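Local coordinates for D-aminoacyl-tRNA deacylase (Archaeoglobus fulgidus, PDB 1YQE), which probably hydrolyses D-aminoacyl-tRNA to free tRNA and a D-amino acid, so that mischarged tRNA is recycled, at residues F102-S113 and T141-S152; N19-F27 and R167-L178. All blocks are in the same frame, centred on the assembly; numbering follows the deposited sequence.

Contact 1: residues F102-S113 and T141-S152; sequences FGGKPYSLAKPS and THHGPSEISKPS. With POP (pyrophosphate 2-), chain B.
Phe102 and His143 form an offset edge-to-face pair, with the edge of Phe102 turned to the face of His143 and the planes at 64°. Phe102 CB makes a CH-pi contact over the same imidazole face, 3.6 Å from the ring centroid. His142 ND1 lies over the opposite face. At the imidazole edge, in plane, O4 of the pyrophosphate is 3.4 Å from His143 CE1. Arg54, Arg79 and Ser81 bind the same ligand.

The polar side-chain bonds gather round Ser146 and Glu147. Ser146 OG sits between its backbone N and carbonyl carbon (chi1 61°), where it accepts from Lys105 N at 2.9 Å. Ser108 OG donates to the syn side of Glu147 OE2, at 2.5 Å. Ser146 OG lies very close to the same oxygen, so a second bond there is doubtful. One water bridges Ser108 OG and Ser146 O.

Backbone bonds join the two loops near both ends. Gly144 N donates to Phe102 O in a nearly straight bond, 171° at the hydrogen. Lys111 N donates to Ile148 O at 3.1 Å, and Ser152 N to Lys111 O at 2.7 Å. Gly103 and Gly144 have CA atoms 3.9 Å apart, where neither brings a side chain.

The arrangement is two irregular loops paired side by side, with the Phe102-His143 end at the pyrophosphate pocket, to which His143 belongs.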
loop_
_atom_site.group_PDB
_atom_site.type_symbol
_atom_site.label_atom_id
_atom_site.label_comp_id
_atom_site.label_asym_id
_atom_site.label_seq_id
_atom_site.Cartn_x
_atom_site.Cartn_y
_atom_site.Cartn_z
ATOM N N PHE A 102 0.594 -16.746 -2.302
ATOM C CA PHE A 102 0.563 -16.280 -0.927
ATOM C C PHE A 102 -0.655 -15.450 -0.564
ATOM O O PHE A 102 -0.546 -14.302 -0.117
ATOM C CB PHE A 102 1.867 -15.541 -0.619
ATOM C CG PHE A 102 3.081 -16.417 -0.763
ATOM C CD1 PHE A 102 3.248 -17.528 0.060
ATOM C CD2 PHE A 102 4.009 -16.188 -1.771
ATOM C CE1 PHE A 102 4.323 -18.408 -0.125
ATOM C CE2 PHE A 102 5.086 -17.060 -1.965
ATOM C CZ PHE A 102 5.239 -18.172 -1.140
ATOM N N GLY A 103 -1.821 -16.059 -0.758
ATOM C CA GLY A 103 -3.074 -15.406 -0.434
ATOM C C GLY A 103 -3.852 -14.858 -1.611
ATOM O O GLY A 103 -3.286 -14.553 -2.660
ATOM N N GLY A 104 -5.163 -14.737 -1.426
ATOM C CA GLY A 104 -6.014 -14.198 -2.465
ATOM C C GLY A 104 -6.300 -15.112 -3.640
ATOM O O GLY A 104 -6.031 -16.317 -3.600
ATOM N N LYS A 105 -6.844 -14.515 -4.695
ATOM C CA LYS A 105 -7.202 -15.234 -5.914
ATOM C C LYS A 105 -6.418 -14.714 -7.114
ATOM O O LYS A 105 -5.979 -13.560 -7.137
ATOM C CB LYS A 105 -8.700 -15.065 -6.183
ATOM C CG LYS A 105 -9.588 -15.512 -5.035
ATOM C CD LYS A 105 -11.051 -15.220 -5.331
ATOM C CE LYS A 105 -11.971 -15.898 -4.329
ATOM N NZ LYS A 105 -11.673 -15.512 -2.916
ATOM N N PRO A 106 -6.239 -15.560 -8.142
ATOM C CA PRO A 106 -5.498 -15.134 -9.333
ATOM C C PRO A 106 -6.187 -13.953 -10.012
ATOM O O PRO A 106 -7.403 -13.790 -9.899
ATOM C CB PRO A 106 -5.519 -16.379 -10.221
ATOM C CG PRO A 106 -5.640 -17.504 -9.238
ATOM C CD PRO A 106 -6.643 -16.971 -8.249
ATOM N N TYR A 107 -5.403 -13.129 -10.700
ATOM C CA TYR A 107 -5.930 -11.985 -11.434
ATOM C C TYR A 107 -6.988 -11.187 -10.687
ATOM O O TYR A 107 -7.982 -10.760 -11.275
ATOM C CB TYR A 107 -6.497 -12.460 -12.774
ATOM C CG TYR A 107 -5.453 -13.114 -13.649
ATOM C CD1 TYR A 107 -4.493 -12.346 -14.312
ATOM C CD2 TYR A 107 -5.389 -14.501 -13.773
ATOM C CE1 TYR A 107 -3.492 -12.944 -15.075
ATOM C CE2 TYR A 107 -4.391 -15.108 -14.533
ATOM C CZ TYR A 107 -3.449 -14.324 -15.179
ATOM O OH TYR A 107 -2.457 -14.916 -15.932
ATOM N N SER A 108 -6.769 -10.988 -9.392
ATOM C CA SER A 108 -7.692 -10.226 -8.559
ATOM C C SER A 108 -6.870 -9.169 -7.821
ATOM O O SER A 108 -5.789 -9.456 -7.311
ATOM C CB SER A 108 -8.393 -11.153 -7.566
ATOM O OG SER A 108 -9.428 -10.471 -6.881
ATOM N N LEU A 109 -7.388 -7.949 -7.770
ATOM C CA LEU A 109 -6.684 -6.845 -7.131
ATOM C C LEU A 109 -7.487 -6.198 -6.010
ATOM O O LEU A 109 -8.705 -6.076 -6.103
ATOM C CB LEU A 109 -6.357 -5.778 -8.181
ATOM C CG LEU A 109 -5.513 -6.174 -9.398
ATOM C CD1 LEU A 109 -5.533 -5.050 -10.432
ATOM C CD2 LEU A 109 -4.088 -6.476 -8.946
ATOM N N ALA A 110 -6.800 -5.781 -4.952
ATOM C CA ALA A 110 -7.467 -5.110 -3.847
ATOM C C ALA A 110 -7.591 -3.635 -4.213
ATOM O O ALA A 110 -6.801 -3.110 -4.998
ATOM C CB ALA A 110 -6.657 -5.269 -2.563
ATOM N N LYS A 111 -8.598 -2.969 -3.663
ATOM C CA LYS A 111 -8.805 -1.553 -3.923
ATOM C C LYS A 111 -7.680 -0.759 -3.246
ATOM O O LYS A 111 -7.499 -0.847 -2.038
ATOM C CB LYS A 111 -10.165 -1.124 -3.357
ATOM C CG LYS A 111 -10.497 0.366 -3.458
ATOM C CD LYS A 111 -10.835 0.790 -4.870
ATOM C CE LYS A 111 -11.488 2.170 -4.880
ATOM N NZ LYS A 111 -11.845 2.619 -6.251
ATOM N N PRO A 112 -6.899 0.012 -4.019
ATOM C CA PRO A 112 -5.812 0.791 -3.407
ATOM C C PRO A 112 -6.302 2.072 -2.732
ATOM O O PRO A 112 -7.468 2.441 -2.853
ATOM C CB PRO A 112 -4.891 1.087 -4.589
ATOM C CG PRO A 112 -5.846 1.200 -5.732
ATOM C CD PRO A 112 -6.818 0.055 -5.490
ATOM N N SER A 113 -5.402 2.736 -2.011
ATOM C CA SER A 113 -5.719 3.997 -1.336
ATOM C C SER A 113 -4.530 4.907 -1.648
ATOM O O SER A 113 -3.728 5.232 -0.770
ATOM C CB SER A 113 -5.847 3.777 0.174
ATOM O OG SER A 113 -6.411 4.911 0.811
ATOM N N THR A 141 2.747 -4.480 -6.549
ATOM C CA THR A 141 1.542 -5.163 -6.101
ATOM C C THR A 141 1.828 -6.660 -6.097
ATOM O O THR A 141 2.331 -7.198 -7.078
ATOM C CB THR A 141 0.367 -4.889 -7.051
ATOM O OG1 THR A 141 0.014 -3.503 -6.973
ATOM C CG2 THR A 141 -0.835 -5.739 -6.688
ATOM N N HIS A 142 1.530 -7.319 -4.985
ATOM C CA HIS A 142 1.744 -8.755 -4.863
ATOM C C HIS A 142 1.148 -9.298 -3.572
ATOM O O HIS A 142 0.911 -8.553 -2.620
ATOM C CB HIS A 142 3.235 -9.084 -4.895
ATOM C CG HIS A 142 3.982 -8.598 -3.694
ATOM N ND1 HIS A 142 4.708 -9.439 -2.879
ATOM C CD2 HIS A 142 4.103 -7.360 -3.160
ATOM C CE1 HIS A 142 5.241 -8.739 -1.892
ATOM N NE2 HIS A 142 4.889 -7.474 -2.040
ATOM N N HIS A 143 0.917 -10.611 -3.562
ATOM C CA HIS A 143 0.360 -11.327 -2.423
ATOM C C HIS A 143 -1.057 -10.923 -2.048
ATOM O O HIS A 143 -1.555 -9.879 -2.470
ATOM C CB HIS A 143 1.283 -11.178 -1.207
ATOM C CG HIS A 143 2.576 -11.925 -1.340
ATOM N ND1 HIS A 143 3.526 -11.956 -0.342
ATOM C CD2 HIS A 143 3.073 -12.676 -2.353
ATOM C CE1 HIS A 143 4.551 -12.694 -0.733
ATOM N NE2 HIS A 143 4.301 -13.143 -1.949
ATOM N N GLY A 144 -1.706 -11.772 -1.258
ATOM C CA GLY A 144 -3.060 -11.487 -0.817
ATOM C C GLY A 144 -3.015 -10.448 0.291
ATOM O O GLY A 144 -1.933 -10.032 0.702
ATOM N N PRO A 145 -4.169 -9.991 0.786
ATOM C CA PRO A 145 -5.500 -10.412 0.341
ATOM C C PRO A 145 -5.920 -9.656 -0.927
ATOM O O PRO A 145 -5.645 -8.462 -1.079
ATOM C CB PRO A 145 -6.371 -10.083 1.550
ATOM C CG PRO A 145 -5.734 -8.783 2.038
ATOM C CD PRO A 145 -4.255 -9.083 1.949
ATOM N N SER A 146 -6.567 -10.353 -1.853
ATOM C CA SER A 146 -6.997 -9.710 -3.085
ATOM C C SER A 146 -8.447 -9.251 -3.010
ATOM O O SER A 146 -8.842 -8.311 -3.698
ATOM C CB SER A 146 -6.835 -10.664 -4.266
ATOM O OG SER A 146 -7.633 -11.815 -4.080
ATOM N N GLU A 147 -9.231 -9.909 -2.163
ATOM C CA GLU A 147 -10.642 -9.583 -2.043
ATOM C C GLU A 147 -10.947 -8.513 -1.000
ATOM O O GLU A 147 -11.554 -8.790 0.029
ATOM C CB GLU A 147 -11.436 -10.855 -1.747
ATOM C CG GLU A 147 -11.054 -12.030 -2.649
ATOM C CD GLU A 147 -11.086 -11.689 -4.131
ATOM O OE1 GLU A 147 -12.172 -11.372 -4.654
ATOM O OE2 GLU A 147 -10.022 -11.737 -4.779
ATOM N N ILE A 148 -10.512 -7.289 -1.279
ATOM C CA ILE A 148 -10.743 -6.151 -0.393
ATOM C C ILE A 148 -11.343 -5.051 -1.262
ATOM O O ILE A 148 -10.731 -4.632 -2.242
ATOM C CB ILE A 148 -9.428 -5.636 0.235
ATOM C CG1 ILE A 148 -8.744 -6.758 1.029
ATOM C CG2 ILE A 148 -9.721 -4.439 1.140
ATOM C CD1 ILE A 148 -9.534 -7.267 2.240
ATOM N N SER A 149 -12.547 -4.603 -0.910
ATOM C CA SER A 149 -13.244 -3.567 -1.670
ATOM C C SER A 149 -12.996 -2.171 -1.129
ATOM O O SER A 149 -13.080 -1.186 -1.864
ATOM C CB SER A 149 -14.752 -3.834 -1.675
ATOM O OG SER A 149 -15.048 -4.993 -2.423
ATOM N N LYS A 150 -12.730 -2.076 0.164
ATOM C CA LYS A 150 -12.452 -0.779 0.768
ATOM C C LYS A 150 -11.045 -0.380 0.349
ATOM O O LYS A 150 -10.182 -1.239 0.182
ATOM C CB LYS A 150 -12.521 -0.874 2.296
ATOM C CG LYS A 150 -13.926 -0.812 2.877
ATOM C CD LYS A 150 -14.475 0.604 2.841
ATOM C CE LYS A 150 -15.945 0.639 3.257
ATOM N NZ LYS A 150 -16.147 0.055 4.605
ATOM N N PRO A 151 -10.796 0.927 0.151
ATOM C CA PRO A 151 -9.444 1.337 -0.241
ATOM C C PRO A 151 -8.455 0.836 0.817
ATOM O O PRO A 151 -8.744 0.876 2.010
ATOM C CB PRO A 151 -9.545 2.861 -0.267
ATOM C CG PRO A 151 -10.975 3.082 -0.717
ATOM C CD PRO A 151 -11.734 2.066 0.113
ATOM N N SER A 152 -7.293 0.356 0.395
ATOM C CA SER A 152 -6.334 -0.135 1.372
ATOM C C SER A 152 -4.903 -0.187 0.867
ATOM O O SER A 152 -4.630 0.044 -0.308
ATOM C CB SER A 152 -6.745 -1.527 1.861
ATOM O OG SER A 152 -6.568 -2.501 0.846
HETATM P P1 POP B . 4.481 -12.458 5.210
HETATM O O1 POP B . 5.779 -13.192 5.506
HETATM O O2 POP B . 3.690 -12.326 6.516
HETATM O O3 POP B . 3.622 -13.228 4.218
HETATM O O POP B . 4.758 -10.905 4.688
HETATM P P2 POP B . 5.309 -10.508 3.171
HETATM O O4 POP B . 5.638 -11.708 2.325
HETATM O O5 POP B . 6.517 -9.639 3.299
HETATM O O6 POP B . 4.108 -9.619 2.572
HETATM O O HOH W 1 -10.636 -8.227 -5.779
HETATM O O HOH W 2 -11.025 -5.081 -5.217
#

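Contact 2: residues N19-F27 and R167-L178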
loop_
_atom_site.group_PDB
_atom_site.type_symbol
_atom_site.label_atom_id
_atom_site.label_comp_id
_atom_site.label_asym_id
_atom_site.label_seq_id
_atom_site.Cartn_x
_atom_site.Cartn_y
_atom_site.Cartn_z
ATOM N N ASN A 19 3.724 -3.949 17.594
ATOM C CA ASN A 19 4.469 -2.789 18.073
ATOM C C ASN A 19 3.906 -1.509 17.469
ATOM O O ASN A 19 3.871 -0.468 18.130
ATOM C CB ASN A 19 5.957 -2.914 17.746
ATOM C CG ASN A 19 6.657 -3.944 18.613
ATOM O OD1 ASN A 19 6.360 -4.075 19.802
ATOM N ND2 ASN A 19 7.598 -4.672 18.029
ATOM N N ILE A 20 3.467 -1.585 16.216
ATOM C CA ILE A 20 2.886 -0.426 15.555
ATOM C C ILE A 20 1.604 -0.102 16.306
ATOM O O ILE A 20 1.328 1.058 16.620
ATOM C CB ILE A 20 2.557 -0.718 14.058
ATOM C CG1 ILE A 20 3.862 -0.890 13.268
ATOM C CG2 ILE A 20 1.705 0.418 13.472
ATOM C CD1 ILE A 20 3.678 -1.371 11.842
ATOM N N LYS A 21 0.839 -1.143 16.614
ATOM C CA LYS A 21 -0.416 -0.984 17.340
ATOM C C LYS A 21 -0.200 -0.297 18.685
ATOM O O LYS A 21 -0.900 0.660 19.015
ATOM C CB LYS A 21 -1.076 -2.340 17.584
ATOM C CG LYS A 21 -2.418 -2.221 18.285
ATOM C CD LYS A 21 -2.900 -3.553 18.835
ATOM C CE LYS A 21 -2.040 -4.015 20.001
ATOM N NZ LYS A 21 -2.528 -5.303 20.560
ATOM N N ASP A 22 0.762 -0.792 19.462
ATOM C CA ASP A 22 1.042 -0.204 20.770
ATOM C C ASP A 22 1.331 1.292 20.684
ATOM O O ASP A 22 0.918 2.059 21.552
ATOM C CB ASP A 22 2.220 -0.911 21.447
ATOM C CG ASP A 22 1.891 -2.337 21.853
ATOM O OD1 ASP A 22 0.770 -2.571 22.353
ATOM O OD2 ASP A 22 2.758 -3.219 21.688
ATOM N N ASN A 23 2.042 1.710 19.642
ATOM C CA ASN A 23 2.366 3.123 19.476
ATOM C C ASN A 23 1.139 3.936 19.073
ATOM O O ASN A 23 0.934 5.049 19.558
ATOM C CB ASN A 23 3.484 3.286 18.443
ATOM C CG ASN A 23 4.838 2.858 18.984
ATOM O OD1 ASN A 23 5.395 3.504 19.876
ATOM N ND2 ASN A 23 5.370 1.762 18.456
ATOM N N LEU A 24 0.322 3.367 18.190
ATOM C CA LEU A 24 -0.901 4.013 17.718
ATOM C C LEU A 24 -1.876 4.225 18.880
ATOM O O LEU A 24 -2.638 5.195 18.900
ATOM C CB LEU A 24 -1.561 3.140 16.643
ATOM C CG LEU A 24 -1.628 3.565 15.167
ATOM C CD1 LEU A 24 -0.423 4.388 14.770
ATOM C CD2 LEU A 24 -1.736 2.317 14.300
ATOM N N LEU A 25 -1.838 3.316 19.848
ATOM C CA LEU A 25 -2.718 3.379 21.009
ATOM C C LEU A 25 -2.455 4.561 21.941
ATOM O O LEU A 25 -3.315 4.919 22.741
ATOM C CB LEU A 25 -2.616 2.077 21.806
ATOM C CG LEU A 25 -3.250 0.841 21.165
ATOM C CD1 LEU A 25 -2.816 -0.414 21.922
ATOM C CD2 LEU A 25 -4.767 0.991 21.167
ATOM N N THR A 26 -1.273 5.163 21.848
ATOM C CA THR A 26 -0.951 6.300 22.705
ATOM C C THR A 26 -1.310 7.630 22.051
ATOM O O THR A 26 -1.256 8.681 22.694
ATOM C CB THR A 26 0.542 6.330 23.060
ATOM O OG1 THR A 26 1.310 6.522 21.868
ATOM C CG2 THR A 26 0.956 5.027 23.720
ATOM N N PHE A 27 -1.690 7.577 20.780
ATOM C CA PHE A 27 -2.035 8.782 20.028
ATOM C C PHE A 27 -3.435 9.318 20.290
ATOM O O PHE A 27 -3.767 10.424 19.866
ATOM C CB PHE A 27 -1.866 8.521 18.530
ATOM C CG PHE A 27 -0.453 8.200 18.123
ATOM C CD1 PHE A 27 -0.179 7.726 16.846
ATOM C CD2 PHE A 27 0.605 8.381 19.010
ATOM C CE1 PHE A 27 1.124 7.439 16.458
ATOM C CE2 PHE A 27 1.913 8.096 18.629
ATOM C CZ PHE A 27 2.173 7.626 17.353
ATOM N N ARG A 167 11.423 -1.385 18.242
ATOM C CA ARG A 167 10.429 -0.498 18.840
ATOM C C ARG A 167 10.342 0.872 18.177
ATOM O O ARG A 167 9.251 1.359 17.892
ATOM C CB ARG A 167 10.724 -0.305 20.329
ATOM C CG ARG A 167 9.658 -0.852 21.268
ATOM C CD ARG A 167 9.552 -2.367 21.181
ATOM N NE ARG A 167 8.749 -2.915 22.272
ATOM C CZ ARG A 167 8.470 -4.205 22.423
ATOM N NH1 ARG A 167 8.924 -5.094 21.549
ATOM N NH2 ARG A 167 7.740 -4.610 23.453
ATOM N N GLU A 168 11.490 1.499 17.942
ATOM C CA GLU A 168 11.496 2.818 17.328
ATOM C C GLU A 168 11.052 2.807 15.875
ATOM O O GLU A 168 10.427 3.759 15.409
ATOM C CB GLU A 168 12.876 3.459 17.436
ATOM C CG GLU A 168 12.941 4.808 16.756
ATOM C CD GLU A 168 14.136 5.619 17.183
ATOM O OE1 GLU A 168 15.213 5.028 17.416
ATOM O OE2 GLU A 168 14.000 6.854 17.271
ATOM N N ALA A 169 11.382 1.742 15.150
ATOM C CA ALA A 169 10.973 1.642 13.757
ATOM C C ALA A 169 9.445 1.659 13.716
ATOM O O ALA A 169 8.843 2.336 12.881
ATOM C CB ALA A 169 11.507 0.346 13.127
ATOM N N ALA A 170 8.827 0.925 14.639
ATOM C CA ALA A 170 7.368 0.851 14.710
ATOM C C ALA A 170 6.773 2.193 15.119
ATOM O O ALA A 170 5.678 2.551 14.691
ATOM C CB ALA A 170 6.945 -0.224 15.700
ATOM N N GLU A 171 7.508 2.925 15.951
ATOM C CA GLU A 171 7.065 4.225 16.435
ATOM C C GLU A 171 7.102 5.242 15.288
ATOM O O GLU A 171 6.231 6.109 15.180
ATOM C CB GLU A 171 7.971 4.665 17.594
ATOM C CG GLU A 171 7.426 5.789 18.463
ATOM C CD GLU A 171 7.462 7.132 17.773
ATOM O OE1 GLU A 171 8.441 7.398 17.044
ATOM O OE2 GLU A 171 6.519 7.928 17.971
ATOM N N VAL A 172 8.112 5.127 14.428
ATOM C CA VAL A 172 8.233 6.021 13.288
ATOM C C VAL A 172 7.094 5.748 12.311
ATOM O O VAL A 172 6.493 6.678 11.774
ATOM C CB VAL A 172 9.598 5.844 12.580
ATOM C CG1 VAL A 172 9.607 6.586 11.254
ATOM C CG2 VAL A 172 10.711 6.381 13.473
ATOM N N VAL A 173 6.789 4.473 12.092
ATOM C CA VAL A 173 5.704 4.100 11.192
ATOM C C VAL A 173 4.373 4.608 11.743
ATOM O O VAL A 173 3.544 5.139 11.000
ATOM C CB VAL A 173 5.605 2.567 11.024
ATOM C CG1 VAL A 173 4.268 2.196 10.358
ATOM C CG2 VAL A 173 6.764 2.063 10.183
ATOM N N ALA A 174 4.175 4.439 13.049
ATOM C CA ALA A 174 2.942 4.879 13.692
ATOM C C ALA A 174 2.743 6.380 13.523
ATOM O O ALA A 174 1.636 6.834 13.244
ATOM C CB ALA A 174 2.954 4.513 15.172
ATOM N N GLU A 175 3.812 7.151 13.692
ATOM C CA GLU A 175 3.720 8.601 13.544
ATOM C C GLU A 175 3.381 8.975 12.108
ATOM O O GLU A 175 2.566 9.868 11.870
ATOM C CB GLU A 175 5.032 9.281 13.939
ATOM C CG GLU A 175 5.220 9.465 15.435
ATOM C CD GLU A 175 6.441 10.303 15.765
ATOM O OE1 GLU A 175 6.688 11.302 15.055
ATOM O OE2 GLU A 175 7.146 9.976 16.739
ATOM N N ALA A 176 4.013 8.299 11.153
ATOM C CA ALA A 176 3.753 8.582 9.749
ATOM C C ALA A 176 2.300 8.242 9.432
ATOM O O ALA A 176 1.644 8.964 8.686
ATOM C CB ALA A 176 4.707 7.789 8.857
ATOM N N MET A 177 1.795 7.155 10.012
ATOM C CA MET A 177 0.407 6.768 9.789
ATOM C C MET A 177 -0.545 7.824 10.341
ATOM O O MET A 177 -1.532 8.172 9.696
ATOM C CB MET A 177 0.087 5.434 10.462
ATOM C CG MET A 177 0.702 4.213 9.817
ATOM S SD MET A 177 0.098 2.726 10.656
ATOM C CE MET A 177 -1.078 2.133 9.492
ATOM N N LEU A 178 -0.260 8.325 11.539
ATOM C CA LEU A 178 -1.127 9.335 12.133
ATOM C C LEU A 178 -1.180 10.575 11.246
ATOM O O LEU A 178 -2.242 11.164 11.073
ATOM C CB LEU A 178 -0.646 9.712 13.539
ATOM C CG LEU A 178 -1.550 10.679 14.315
ATOM C CD1 LEU A 178 -2.970 10.128 14.388
ATOM C CD2 LEU A 178 -0.990 10.889 15.716
#
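This is a helix-helix packing contact, in which helix 15-24 and the turn after it lie against helix 167-182. The axes of segments 19-24 and 167-178 come within 8.1 Å and cross at -55°. The helices lie beside the mixed sheet, where Leu24 and Met177 both touch Val8 of strand 6-11.

Small residues let the backbones approach. Ala170 CB meets Asn19 CB at 3.5 Å. Ala174 CB is pressed tightly by Leu24 CD1, at 3.4 Å. On the sheet side, Ile20 CG2 and Leu24 CD2 both meet the sulfur of Met177.

Polar groups also meet, yet no hydrogen bond crosses between the segments. Asn19 OD1 lies over one face of the Arg167 guanidinium, offset toward its rim, while Asn19 ND2 bonds to Trp164 O. Asn23 OD1 meets Glu171 CG at 3.4 Å, and Asn23 ND2 bonds weakly to Asn19 O. Glu171 and Glu175 have salt-bridge partners in Arg130 and, for Glu175, also Arg127.

Phe27, in the type I turn Leu24-Phe27, has CG anti to its carbonyl carbon (chi1 -63°), which directs the ring at Ala174 and Leu178. Leu178 CD2 is 3.5 Å from Phe27 CD1, and Ala174 O meets the ring edge 3.3 Å from Phe27 CE1.

How the contacts relate
Contacts 1 and 2 lie on opposite sides of the chain's centre, with their own centres about 24 Å apart. Their nearest atoms are about 10 Å apart. Both are partly buried, and contact 1 is nearer the middle of the chain. Contact 1 joins two loops, and hydrogen bonds and waters do much of the work. Contact 2 joins two helices, and the turn after one of them, mainly through apolar side chains, with no hydrogen bond across it. Both border the mixed sheet: 141-152 leads into strand 152-159, while 19-27 packs on strand 6-11. Contact 1 reaches the pyrophosphate, but in contact 2 the Ile20 side chain is about 12 Å from it.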